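Local structure of periplasmic binding protein (Veillonella parvula, 4MO9) at residues Leu43-Ala48 against Val123-Gln128; Pro51-Ser56 against Lys83-Glu88; Ile119-Pro122 against Gln128-Ser131; Ile147-Glu152 against Gln158-Ala163. The protein is a TroA-like periplasmic solute-binding protein, named FepB, that probably captures an iron-chelate substrate for delivery to a membrane transporter. All blocks are in the same frame, centred on the assembly; numbering follows the deposited sequence.

Interaction 1. Residues Leu43-Ala48 against Val123-Gln128. With TMO (trimethylamine oxide), chain B.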
loop_
_atom_site.group_PDB
_atom_site.type_symbol
_atom_site.label_atom_id
_atom_site.label_comp_id
_atom_site.label_asym_id
_atom_site.label_seq_id
_atom_site.Cartn_x
_atom_site.Cartn_y
_atom_site.Cartn_z
ATOM N N LEU A 43 5.431 16.463 -1.427
ATOM C CA LEU A 43 5.054 15.047 -1.454
ATOM C C LEU A 43 5.742 14.272 -2.567
ATOM O O LEU A 43 5.957 14.795 -3.665
ATOM C CB LEU A 43 3.545 14.917 -1.658
ATOM C CG LEU A 43 2.666 15.608 -0.620
ATOM C CD1 LEU A 43 1.189 15.528 -1.041
ATOM C CD2 LEU A 43 2.883 14.968 0.747
ATOM N N GLN A 44 6.063 13.010 -2.284
ATOM C CA GLN A 44 6.472 12.048 -3.299
ATOM C C GLN A 44 5.744 10.733 -3.037
ATOM O O GLN A 44 5.414 10.424 -1.875
ATOM C CB GLN A 44 7.981 11.804 -3.251
ATOM C CG GLN A 44 8.819 12.976 -3.695
ATOM C CD GLN A 44 8.728 13.226 -5.192
ATOM O OE1 GLN A 44 8.109 14.200 -5.632
ATOM N NE2 GLN A 44 9.364 12.372 -5.974
ATOM N N TRP A 45 5.512 9.977 -4.109
ATOM C CA TRP A 45 4.851 8.657 -4.062
ATOM C C TRP A 45 3.534 8.632 -3.269
ATOM O O TRP A 45 3.292 7.708 -2.487
ATOM C CB TRP A 45 5.814 7.591 -3.508
ATOM C CG TRP A 45 6.859 7.169 -4.493
ATOM C CD1 TRP A 45 7.190 7.803 -5.669
ATOM C CD2 TRP A 45 7.711 6.014 -4.405
ATOM N NE1 TRP A 45 8.195 7.099 -6.315
ATOM C CE2 TRP A 45 8.530 6.005 -5.557
ATOM C CE3 TRP A 45 7.855 4.986 -3.465
ATOM C CZ2 TRP A 45 9.480 4.997 -5.796
ATOM C CZ3 TRP A 45 8.802 3.987 -3.703
ATOM C CH2 TRP A 45 9.600 4.003 -4.862
ATOM N N SER A 46 2.677 9.629 -3.481
ATOM C CA SER A 46 1.396 9.677 -2.780
ATOM C C SER A 46 0.531 8.453 -3.090
ATOM O O SER A 46 0.349 8.077 -4.256
ATOM C CB SER A 46 0.651 10.979 -3.083
ATOM O OG SER A 46 1.374 12.069 -2.530
ATOM N N GLY A 47 0.027 7.814 -2.036
ATOM C CA GLY A 47 -0.781 6.623 -2.201
ATOM C C GLY A 47 0.057 5.393 -2.484
ATOM O O GLY A 47 -0.495 4.316 -2.761
ATOM N N ALA A 48 1.380 5.541 -2.427
ATOM C CA ALA A 48 2.279 4.435 -2.741
ATOM C C ALA A 48 3.453 4.337 -1.764
ATOM O O ALA A 48 4.590 4.046 -2.164
ATOM C CB ALA A 48 2.790 4.564 -4.174
ATOM N N VAL A 123 12.555 4.833 1.505
ATOM C CA VAL A 123 13.848 4.167 1.327
ATOM C C VAL A 123 14.012 3.566 -0.072
ATOM O O VAL A 123 15.100 3.607 -0.653
ATOM C CB VAL A 123 14.070 3.098 2.427
ATOM C CG1 VAL A 123 15.191 2.135 2.053
ATOM C CG2 VAL A 123 14.364 3.783 3.774
ATOM N N ASP A 124 12.936 3.005 -0.624
ATOM C CA ASP A 124 13.005 2.433 -1.974
ATOM C C ASP A 124 13.317 3.498 -3.035
ATOM O O ASP A 124 13.704 3.174 -4.161
ATOM C CB ASP A 124 11.700 1.698 -2.315
ATOM C CG ASP A 124 11.651 0.288 -1.730
ATOM O OD1 ASP A 124 12.495 -0.030 -0.855
ATOM O OD2 ASP A 124 10.768 -0.506 -2.147
ATOM N N LEU A 125 13.150 4.764 -2.663
ATOM C CA LEU A 125 13.401 5.894 -3.557
ATOM C C LEU A 125 14.692 6.648 -3.166
ATOM O O LEU A 125 15.152 7.544 -3.888
ATOM C CB LEU A 125 12.183 6.842 -3.530
ATOM C CG LEU A 125 12.131 8.045 -4.486
ATOM C CD1 LEU A 125 12.254 7.611 -5.936
ATOM C CD2 LEU A 125 10.831 8.821 -4.277
ATOM N N LYS A 126 15.290 6.258 -2.036
ATOM C CA LYS A 126 16.469 6.945 -1.479
ATOM C C LYS A 126 17.689 7.022 -2.413
ATOM O O LYS A 126 18.284 8.100 -2.580
ATOM C CB LYS A 126 16.868 6.303 -0.137
ATOM C CG LYS A 126 18.192 6.826 0.498
ATOM C CD LYS A 126 18.282 6.368 1.959
ATOM C CE LYS A 126 19.621 6.711 2.616
ATOM N NZ LYS A 126 20.764 5.970 2.034
ATOM N N ASP A 127 18.068 5.899 -3.018
ATOM C CA ASP A 127 19.233 5.896 -3.900
ATOM C C ASP A 127 19.072 6.894 -5.041
ATOM O O ASP A 127 19.969 7.705 -5.305
ATOM C CB ASP A 127 19.508 4.491 -4.448
ATOM C CG ASP A 127 20.029 3.545 -3.382
ATOM O OD1 ASP A 127 20.669 4.025 -2.419
ATOM O OD2 ASP A 127 19.805 2.323 -3.512
ATOM N N GLN A 128 17.924 6.848 -5.707
ATOM C CA GLN A 128 17.651 7.766 -6.805
ATOM C C GLN A 128 17.618 9.216 -6.305
ATOM O O GLN A 128 18.169 10.110 -6.941
ATOM C CB GLN A 128 16.325 7.420 -7.474
ATOM C CG GLN A 128 16.126 8.111 -8.799
ATOM C CD GLN A 128 17.006 7.521 -9.883
ATOM O OE1 GLN A 128 17.449 8.220 -10.801
ATOM N NE2 GLN A 128 17.267 6.224 -9.780
HETATM C CAA TMO B . 3.984 3.566 -8.609
HETATM N NAC TMO B . 5.005 4.495 -8.104
HETATM C CAD TMO B . 5.642 5.191 -9.232
HETATM C CAB TMO B . 4.367 5.507 -7.257
HETATM O OAE TMO B . 5.860 3.851 -7.446
#

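Interaction 2. Residues Pro51-Ser56 against Lys83-Glu88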
loop_
_atom_site.group_PDB
_atom_site.type_symbol
_atom_site.label_atom_id
_atom_site.label_comp_id
_atom_site.label_asym_id
_atom_site.label_seq_id
_atom_site.Cartn_x
_atom_site.Cartn_y
_atom_site.Cartn_z
ATOM N N PRO A 51 4.479 9.834 2.103
ATOM C CA PRO A 51 3.818 10.257 3.350
ATOM C C PRO A 51 2.341 10.673 3.219
ATOM O O PRO A 51 1.704 10.841 4.253
ATOM C CB PRO A 51 4.650 11.469 3.780
ATOM C CG PRO A 51 5.119 12.054 2.473
ATOM C CD PRO A 51 5.457 10.834 1.632
ATOM N N PHE A 52 1.807 10.818 2.005
ATOM C CA PHE A 52 0.461 11.398 1.833
ATOM C C PHE A 52 -0.621 10.874 2.779
ATOM O O PHE A 52 -1.286 11.655 3.470
ATOM C CB PHE A 52 -0.034 11.264 0.391
ATOM C CG PHE A 52 -1.456 11.724 0.210
ATOM C CD1 PHE A 52 -2.499 10.802 0.133
ATOM C CD2 PHE A 52 -1.754 13.083 0.141
ATOM C CE1 PHE A 52 -3.814 11.230 -0.018
ATOM C CE2 PHE A 52 -3.070 13.521 -0.011
ATOM C CZ PHE A 52 -4.101 12.585 -0.090
ATOM N N PHE A 53 -0.828 9.560 2.805
ATOM C CA PHE A 53 -1.875 9.006 3.666
ATOM C C PHE A 53 -1.562 9.220 5.141
ATOM O O PHE A 53 -2.464 9.474 5.938
ATOM C CB PHE A 53 -2.087 7.522 3.394
ATOM C CG PHE A 53 -3.106 7.248 2.324
ATOM C CD1 PHE A 53 -2.753 6.562 1.176
ATOM C CD2 PHE A 53 -4.415 7.682 2.470
ATOM C CE1 PHE A 53 -3.687 6.305 0.183
ATOM C CE2 PHE A 53 -5.361 7.421 1.479
ATOM C CZ PHE A 53 -4.994 6.739 0.339
ATOM N N THR A 54 -0.293 9.102 5.519
ATOM C CA THR A 54 0.088 9.389 6.909
ATOM C C THR A 54 -0.185 10.850 7.265
ATOM O O THR A 54 -0.767 11.155 8.321
ATOM C CB THR A 54 1.555 9.025 7.166
ATOM O OG1 THR A 54 1.772 7.664 6.746
ATOM C CG2 THR A 54 1.904 9.169 8.649
ATOM N N ILE A 55 0.213 11.760 6.384
ATOM C CA ILE A 55 -0.014 13.178 6.644
ATOM C C ILE A 55 -1.511 13.477 6.769
ATOM O O ILE A 55 -1.934 14.193 7.690
ATOM C CB ILE A 55 0.669 14.062 5.571
ATOM C CG1 ILE A 55 2.187 13.889 5.657
ATOM C CG2 ILE A 55 0.283 15.520 5.733
ATOM C CD1 ILE A 55 2.995 14.696 4.599
ATOM N N SER A 56 -2.321 12.902 5.877
ATOM C CA SER A 56 -3.763 13.126 5.923
ATOM C C SER A 56 -4.328 12.590 7.230
ATOM O O SER A 56 -5.216 13.193 7.824
ATOM C CB SER A 56 -4.454 12.440 4.743
ATOM O OG SER A 56 -3.913 12.875 3.509
ATOM N N LYS A 83 -9.990 11.490 -7.579
ATOM C CA LYS A 83 -11.324 12.071 -7.747
ATOM C C LYS A 83 -12.056 12.145 -6.414
ATOM O O LYS A 83 -12.691 13.150 -6.090
ATOM C CB LYS A 83 -12.190 11.240 -8.702
ATOM C CG LYS A 83 -11.655 11.058 -10.106
ATOM C CD LYS A 83 -12.551 10.048 -10.859
ATOM C CE LYS A 83 -11.729 9.096 -11.729
ATOM N NZ LYS A 83 -12.379 7.766 -11.862
ATOM N N HIS A 84 -11.990 11.058 -5.655
ATOM C CA HIS A 84 -12.717 10.967 -4.401
ATOM C C HIS A 84 -12.184 12.007 -3.416
ATOM O O HIS A 84 -12.948 12.750 -2.787
ATOM C CB HIS A 84 -12.557 9.564 -3.818
ATOM C CG HIS A 84 -13.394 9.314 -2.607
ATOM N ND1 HIS A 84 -14.770 9.224 -2.660
ATOM C CD2 HIS A 84 -13.056 9.139 -1.306
ATOM C CE1 HIS A 84 -15.241 9.004 -1.447
ATOM N NE2 HIS A 84 -14.221 8.949 -0.604
ATOM N N PHE A 85 -10.862 12.072 -3.305
ATOM C CA PHE A 85 -10.235 12.941 -2.323
ATOM C C PHE A 85 -10.443 14.409 -2.685
ATOM O O PHE A 85 -10.749 15.225 -1.817
ATOM C CB PHE A 85 -8.746 12.616 -2.177
ATOM C CG PHE A 85 -8.467 11.213 -1.689
ATOM C CD1 PHE A 85 -9.491 10.410 -1.186
ATOM C CD2 PHE A 85 -7.173 10.700 -1.729
ATOM C CE1 PHE A 85 -9.226 9.113 -0.745
ATOM C CE2 PHE A 85 -6.901 9.404 -1.290
ATOM C CZ PHE A 85 -7.930 8.612 -0.798
ATOM N N THR A 86 -10.286 14.744 -3.965
ATOM C CA THR A 86 -10.445 16.135 -4.397
ATOM C C THR A 86 -11.900 16.582 -4.302
ATOM O O THR A 86 -12.182 17.753 -4.047
ATOM C CB THR A 86 -9.871 16.391 -5.816
ATOM O OG1 THR A 86 -10.462 15.495 -6.762
ATOM C CG2 THR A 86 -8.373 16.194 -5.815
ATOM N N ALA A 87 -12.821 15.643 -4.481
ATOM C CA ALA A 87 -14.241 15.948 -4.344
ATOM C C ALA A 87 -14.536 16.428 -2.929
ATOM O O ALA A 87 -15.309 17.369 -2.730
ATOM C CB ALA A 87 -15.087 14.730 -4.678
ATOM N N GLU A 88 -13.909 15.783 -1.950
ATOM C CA GLU A 88 -14.180 16.087 -0.549
ATOM C C GLU A 88 -13.233 17.148 0.012
ATOM O O GLU A 88 -13.543 17.800 1.010
ATOM C CB GLU A 88 -14.142 14.802 0.289
ATOM C CG GLU A 88 -15.041 13.701 -0.293
ATOM C CD GLU A 88 -15.263 12.530 0.649
ATOM O OE1 GLU A 88 -14.482 12.375 1.617
ATOM O OE2 GLU A 88 -16.228 11.763 0.414
#

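Interaction 3. Residues Ile119-Pro122 against Gln128-Ser131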
loop_
_atom_site.group_PDB
_atom_site.type_symbol
_atom_site.label_atom_id
_atom_site.label_comp_id
_atom_site.label_asym_id
_atom_site.label_seq_id
_atom_site.Cartn_x
_atom_site.Cartn_y
_atom_site.Cartn_z
ATOM N N ILE A 119 11.008 17.248 2.825
ATOM C CA ILE A 119 10.524 16.260 1.870
ATOM C C ILE A 119 10.721 14.886 2.492
ATOM O O ILE A 119 11.808 14.594 3.006
ATOM C CB ILE A 119 11.265 16.390 0.511
ATOM C CG1 ILE A 119 10.829 15.304 -0.460
ATOM C CG2 ILE A 119 12.773 16.327 0.681
ATOM C CD1 ILE A 119 11.422 15.520 -1.830
ATOM N N PHE A 120 9.663 14.070 2.500
ATOM C CA PHE A 120 9.745 12.695 2.989
ATOM C C PHE A 120 10.021 11.773 1.809
ATOM O O PHE A 120 9.322 11.825 0.780
ATOM C CB PHE A 120 8.448 12.264 3.693
ATOM C CG PHE A 120 8.079 13.125 4.872
ATOM C CD1 PHE A 120 8.626 12.880 6.136
ATOM C CD2 PHE A 120 7.196 14.188 4.722
ATOM C CE1 PHE A 120 8.299 13.680 7.231
ATOM C CE2 PHE A 120 6.865 15.008 5.827
ATOM C CZ PHE A 120 7.413 14.750 7.076
ATOM N N ILE A 121 11.037 10.928 1.950
ATOM C CA ILE A 121 11.446 10.058 0.848
ATOM C C ILE A 121 11.431 8.602 1.274
ATOM O O ILE A 121 12.112 8.229 2.227
ATOM C CB ILE A 121 12.865 10.415 0.362
ATOM C CG1 ILE A 121 12.892 11.840 -0.196
ATOM C CG2 ILE A 121 13.338 9.406 -0.707
ATOM C CD1 ILE A 121 12.202 11.980 -1.578
ATOM N N PRO A 122 10.658 7.758 0.573
ATOM C CA PRO A 122 10.730 6.330 0.897
ATOM C C PRO A 122 12.135 5.769 0.658
ATOM O O PRO A 122 12.839 6.203 -0.270
ATOM C CB PRO A 122 9.728 5.697 -0.089
ATOM C CG PRO A 122 8.722 6.806 -0.344
ATOM C CD PRO A 122 9.591 8.060 -0.401
ATOM N N GLN A 128 17.924 6.848 -5.707
ATOM C CA GLN A 128 17.651 7.766 -6.805
ATOM C C GLN A 128 17.618 9.216 -6.305
ATOM O O GLN A 128 18.169 10.110 -6.941
ATOM C CB GLN A 128 16.325 7.420 -7.474
ATOM C CG GLN A 128 16.126 8.111 -8.799
ATOM C CD GLN A 128 17.006 7.521 -9.883
ATOM O OE1 GLN A 128 17.449 8.220 -10.801
ATOM N NE2 GLN A 128 17.267 6.224 -9.780
ATOM N N TYR A 129 16.968 9.439 -5.166
ATOM C CA TYR A 129 16.868 10.777 -4.604
ATOM C C TYR A 129 18.264 11.336 -4.335
ATOM O O TYR A 129 18.590 12.452 -4.754
ATOM C CB TYR A 129 16.037 10.741 -3.318
ATOM C CG TYR A 129 15.996 12.051 -2.549
ATOM C CD1 TYR A 129 15.274 13.141 -3.027
ATOM C CD2 TYR A 129 16.659 12.187 -1.332
ATOM C CE1 TYR A 129 15.231 14.349 -2.311
ATOM C CE2 TYR A 129 16.611 13.371 -0.611
ATOM C CZ TYR A 129 15.897 14.442 -1.102
ATOM O OH TYR A 129 15.850 15.614 -0.383
ATOM N N GLU A 130 19.097 10.550 -3.660
ATOM C CA GLU A 130 20.433 11.009 -3.301
ATOM C C GLU A 130 21.289 11.261 -4.530
ATOM O O GLU A 130 22.154 12.138 -4.522
ATOM C CB GLU A 130 21.111 10.031 -2.334
ATOM C CG GLU A 130 20.297 9.820 -1.060
ATOM C CD GLU A 130 21.135 9.550 0.178
ATOM O OE1 GLU A 130 22.055 8.703 0.110
ATOM O OE2 GLU A 130 20.854 10.183 1.227
ATOM N N SER A 131 21.034 10.512 -5.599
ATOM C CA SER A 131 21.819 10.671 -6.818
ATOM C C SER A 131 21.398 11.908 -7.612
ATOM O O SER A 131 22.239 12.598 -8.186
ATOM C CB SER A 131 21.676 9.433 -7.700
ATOM O OG SER A 131 22.567 9.510 -8.794
#

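Interaction 4. Residues Ile147-Glu152 against Gln158-Ala163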
loop_
_atom_site.group_PDB
_atom_site.type_symbol
_atom_site.label_atom_id
_atom_site.label_comp_id
_atom_site.label_asym_id
_atom_site.label_seq_id
_atom_site.Cartn_x
_atom_site.Cartn_y
_atom_site.Cartn_z
ATOM N N ILE A 147 11.530 7.456 5.165
ATOM C CA ILE A 147 10.493 6.625 5.762
ATOM C C ILE A 147 10.486 5.293 4.997
ATOM O O ILE A 147 11.091 5.187 3.924
ATOM C CB ILE A 147 9.108 7.295 5.660
ATOM C CG1 ILE A 147 8.704 7.456 4.187
ATOM C CG2 ILE A 147 9.100 8.663 6.371
ATOM C CD1 ILE A 147 7.254 7.906 3.990
ATOM N N ASP A 148 9.819 4.271 5.525
ATOM C CA ASP A 148 9.901 2.973 4.863
ATOM C C ASP A 148 8.736 2.076 5.245
ATOM O O ASP A 148 8.821 1.276 6.190
ATOM C CB ASP A 148 11.242 2.272 5.156
ATOM C CG ASP A 148 11.457 1.021 4.298
ATOM O OD1 ASP A 148 10.675 0.773 3.346
ATOM O OD2 ASP A 148 12.425 0.274 4.558
ATOM N N TYR A 149 7.650 2.201 4.497
ATOM C CA TYR A 149 6.535 1.282 4.633
ATOM C C TYR A 149 6.738 0.039 3.765
ATOM O O TYR A 149 6.040 -0.970 3.952
ATOM C CB TYR A 149 5.237 1.995 4.245
ATOM C CG TYR A 149 4.816 3.095 5.199
ATOM C CD1 TYR A 149 4.742 2.868 6.567
ATOM C CD2 TYR A 149 4.501 4.365 4.725
ATOM C CE1 TYR A 149 4.345 3.875 7.445
ATOM C CE2 TYR A 149 4.121 5.388 5.590
ATOM C CZ TYR A 149 4.037 5.130 6.949
ATOM O OH TYR A 149 3.646 6.134 7.803
ATOM N N HIS A 150 7.690 0.091 2.828
ATOM C CA HIS A 150 7.858 -1.013 1.873
ATOM C C HIS A 150 8.509 -2.220 2.526
ATOM O O HIS A 150 8.336 -3.353 2.062
ATOM C CB HIS A 150 8.677 -0.585 0.645
ATOM C CG HIS A 150 7.977 0.406 -0.233
ATOM N ND1 HIS A 150 7.871 1.745 0.082
ATOM C CD2 HIS A 150 7.347 0.248 -1.423
ATOM C CE1 HIS A 150 7.199 2.368 -0.872
ATOM N NE2 HIS A 150 6.875 1.482 -1.802
ATOM N N ALA A 151 9.254 -1.993 3.606
ATOM C CA ALA A 151 9.920 -3.108 4.292
ATOM C C ALA A 151 8.897 -4.086 4.869
ATOM O O ALA A 151 9.173 -5.279 5.018
ATOM C CB ALA A 151 10.816 -2.581 5.413
ATOM N N GLU A 152 7.727 -3.558 5.218
ATOM C CA GLU A 152 6.707 -4.322 5.936
ATOM C C GLU A 152 7.282 -4.929 7.225
ATOM O O GLU A 152 7.046 -6.107 7.532
ATOM C CB GLU A 152 6.099 -5.409 5.041
ATOM C CG GLU A 152 5.566 -4.906 3.686
ATOM C CD GLU A 152 4.257 -4.122 3.799
ATOM O OE1 GLU A 152 3.928 -3.628 4.912
ATOM O OE2 GLU A 152 3.551 -3.987 2.766
ATOM N N GLN A 158 6.394 1.768 12.565
ATOM C CA GLN A 158 6.312 2.595 13.770
ATOM C C GLN A 158 7.220 3.820 13.672
ATOM O O GLN A 158 6.828 4.947 14.036
ATOM C CB GLN A 158 6.693 1.772 15.006
ATOM C CG GLN A 158 5.715 0.632 15.337
ATOM C CD GLN A 158 6.170 -0.180 16.543
ATOM O OE1 GLN A 158 7.376 -0.284 16.818
ATOM N NE2 GLN A 158 5.212 -0.737 17.284
ATOM N N LYS A 159 8.449 3.610 13.216
ATOM C CA LYS A 159 9.415 4.701 13.195
ATOM C C LYS A 159 8.997 5.705 12.116
ATOM O O LYS A 159 9.141 6.905 12.293
ATOM C CB LYS A 159 10.831 4.163 12.959
ATOM C CG LYS A 159 11.953 5.064 13.431
ATOM C CD LYS A 159 12.163 4.987 14.952
ATOM C CE LYS A 159 13.320 5.902 15.391
ATOM N NZ LYS A 159 13.615 5.901 16.868
ATOM N N SER A 160 8.447 5.207 11.011
ATOM C CA SER A 160 7.991 6.076 9.937
ATOM C C SER A 160 6.841 6.958 10.387
ATOM O O SER A 160 6.875 8.183 10.183
ATOM C CB SER A 160 7.587 5.248 8.718
ATOM O OG SER A 160 8.713 4.506 8.261
ATOM N N ILE A 161 5.829 6.339 10.998
ATOM C CA ILE A 161 4.696 7.082 11.556
ATOM C C ILE A 161 5.190 8.114 12.576
ATOM O O ILE A 161 4.761 9.272 12.584
ATOM C CB ILE A 161 3.704 6.121 12.231
ATOM C CG1 ILE A 161 3.050 5.221 11.172
ATOM C CG2 ILE A 161 2.631 6.890 13.026
ATOM C CD1 ILE A 161 2.262 4.046 11.752
ATOM N N GLU A 162 6.090 7.686 13.446
ATOM C CA GLU A 162 6.591 8.546 14.512
ATOM C C GLU A 162 7.359 9.743 13.932
ATOM O O GLU A 162 7.183 10.889 14.392
ATOM C CB GLU A 162 7.441 7.692 15.460
ATOM C CG GLU A 162 8.357 8.415 16.430
ATOM C CD GLU A 162 9.328 7.437 17.084
ATOM O OE1 GLU A 162 10.529 7.763 17.188
ATOM O OE2 GLU A 162 8.880 6.325 17.460
ATOM N N ALA A 163 8.180 9.495 12.906
ATOM C CA ALA A 163 8.983 10.566 12.304
ATOM C C ALA A 163 8.117 11.626 11.595
ATOM O O ALA A 163 8.365 12.841 11.727
ATOM C CB ALA A 163 10.026 9.992 11.348
#

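Interaction 1. Residues Leu43-Ala48 against Val123-Gln128
The indole of Trp45 lies flat against the side chain of Leu125, which covers one face of it while the bound trimethylamine oxide covers the opposite one. Leu125 CD2 stands 3.9 Å from the centroid of the five-membered ring, only 15° off its normal, a CH-pi contact in which the methyl sits over the pyrrole part of the indole. The second methyl reaches the benzo part, with Leu125 CD1 3.8 Å from Trp45 CZ2. Both branches can lie on the ring because Leu125 CG is placed opposite its own backbone N (chi1 -174°), which carries the fork off the backbone of 123-128 toward the indole. Farther along the indole, Asp124 CB comes to 3.9 Å from Trp45 CZ3, and its carboxylate plane stands almost perpendicular to the ring, at 85°.

Trp45 itself opens a type II beta turn that runs to Ala48 and is closed by the bond from Ala48 N to Trp45 O. The turn belongs to the loop that follows strand 41-42 in the parallel sheet of this periplasmic binding protein, and it forms part of the ligand pocket together with Ser73 and Arg78. On the pocket side the oxide atom TMO OAE lies over the centre of the indole, 3.9 Å from Trp45 CE2, and Ala48 CB meets the methyl TMO CAB at 3.6 Å. The indole is thus a partition between ligand and helix. Pro122 also touches it, and the ring of His150 meets it, while Ser73 OG is hydrogen-bonded to Ser46 O within the turn.

Interaction 2. Residues Pro51-Ser56 against Lys83-Glu88
The end of the Phe85 ring abuts Phe52 and Phe53 together, whose own rings lie against each other, and the three phenyl groups make up the whole contact. The two phenylalanines of 51-56 are adjacent in sequence but leave the helix differently. Phe52 has CG opposite the backbone N (chi1 174°), which sends its ring toward helix 79-88, where it presents an edge: Phe85 CE2 lies near the plane of the Phe52 ring, 3.8 Å from Phe52 CE1. Phe53 is turned the other way about its first bond, at -89°, and although its CB does not point at the partner helix, the far end of the ring swings close. Its CE2 atom approaches Phe85 CZ to 3.6 Å.

Phe53 and Phe85 meet rim to rim, their planes 86° apart and their centroids separated by 5.7 Å, with neither ring over the face of the other. The interaction is therefore apolar contact between ring margins, without a stack. Beside it, Ser56 OG folds back to donate to Phe52 O at 2.9 Å, from above the carbonyl plane; that oxygen also accepts the backbone N-H of Ser56. The same hydroxyl lies over one face of the Phe52 ring, toward its rim.

The rings join helix 52-59 to helix 79-88, with Phe358 stacked on Phe85 and Phe322 meeting Phe53. Elsewhere on helix 52-59, Ile55 packs on helix 154-168 and, together with Pro51, on strand 118-122.

Interaction 3. Residues Ile119-Pro122 against Gln128-Ser131
Ile121 lies across the Tyr129 ring at about a right angle, with its CG1 methylene directly over the middle of one face. Ile121 CG1 is 3.7 Å from the ring centroid and a mere 4° from the normal, a nearly axial CH-pi contact. From there the chain bends outward over the ring margin, bringing Ile121 CD1 to 3.6 Å from Tyr129 CD1. The other branch, CG2, rests near the start of the tyrosine side chain, 4.0 Å from Tyr129 CB, and the isoleucine therefore follows the aromatic group from its root to its face.

Ile119, two residues earlier and on the same side of the strand, meets the tyrosine in another manner. The two side chains run past one another in opposite directions. Ile119 CD1 comes to 4.0 Å from Tyr129 CE1 at an oblique position on the ring, while Ile119 CG2 lies near the phenolic end, 3.3 Å from Tyr129 OH. Tyr129 reaches so far along the strand because its CG is directed away from its own backbone N (chi1 173°), extending the ring from the helix toward the sheet. The hydroxyl, set against this apolar surface, is satisfied by a hydrogen bond with Thr144 OG1 of the adjoining strand.

The contact links a parallel strand with the helix that follows it directly, the strand-then-helix connection of an alpha/beta fold. Strand 118-122 is flanked by 41-42 and 143-147, and backbone bonds from Ile119 and Ile121 tie it to the latter. Tyr129 also packs on Tyr146 of that strand and on helix 134-139, whereas Phe120 faces helix 154-168.

Interaction 4. Residues Ile147-Glu152 against Gln158-Ala163
At the end of strand 143-147, an edge strand of the parallel sheet, the polypeptide turns through a loop into helix 154-168, and the contact joins the two sides of that strand-to-helix connection. Its polar centre is Ser160. The backbone N-H of Asp148 donates to Ser160 OG at 3.0 Å, with a fairly straight angle of 163° at the hydrogen. Ile147 packs beside this bond, its CB 3.8 Å from the same hydroxyl oxygen. The serine OG stands opposite its own carbonyl carbon and next to its backbone N (chi1 -60°), a placing from which it also makes a hydrogen bond with Ser156 O, one turn earlier in the helix.

Tyr149 also packs on Ser160. Tyr149 CE1 is 3.7 Å from Ser160 CB, reached obliquely, whereas Ile161 CG1 comes to the ring edge near its plane and stands 3.5 Å from Tyr149 OH. The side chains of Tyr149 and Ile161 cross at about a right angle. The tyrosine hydroxyl is itself hydrogen-bonded to Thr54 OG1, and Ile161 packs on helix 171-194. In the loop itself, Asp148 OD1 receives weak bonds from the N-H groups of His150 and Ala151.

Ser160 is buried, and its hydroxyl is used in both roles, accepting the N-H of Asp148 while bonding to Ser156 O, so that a single side chain ties the loop to the helix.

Overall arrangement
Interactions 1, 3 and 4 gather round the ends and flank of strands 41-42, 118-122 and 143-147, while interaction 2 lies about 17 to 21 Å from them, centre to centre. Interactions 1 and 3 use helix 123-132: its beginning packs on the pocket residue Trp45, and its next turn packs on strand 118-122. Interaction 1 is partly exposed; the other three are buried. Chemistry follows place: aliphatic carbons on aromatic faces in 1 and 3, ring margins alone in 2, and a serine hydroxyl accepting a backbone N-H in 4. Backbone bonds from Ile147 to Ile121 and Val123 tie 4 to 3 and 1, and a side-chain bond links 4 to 2.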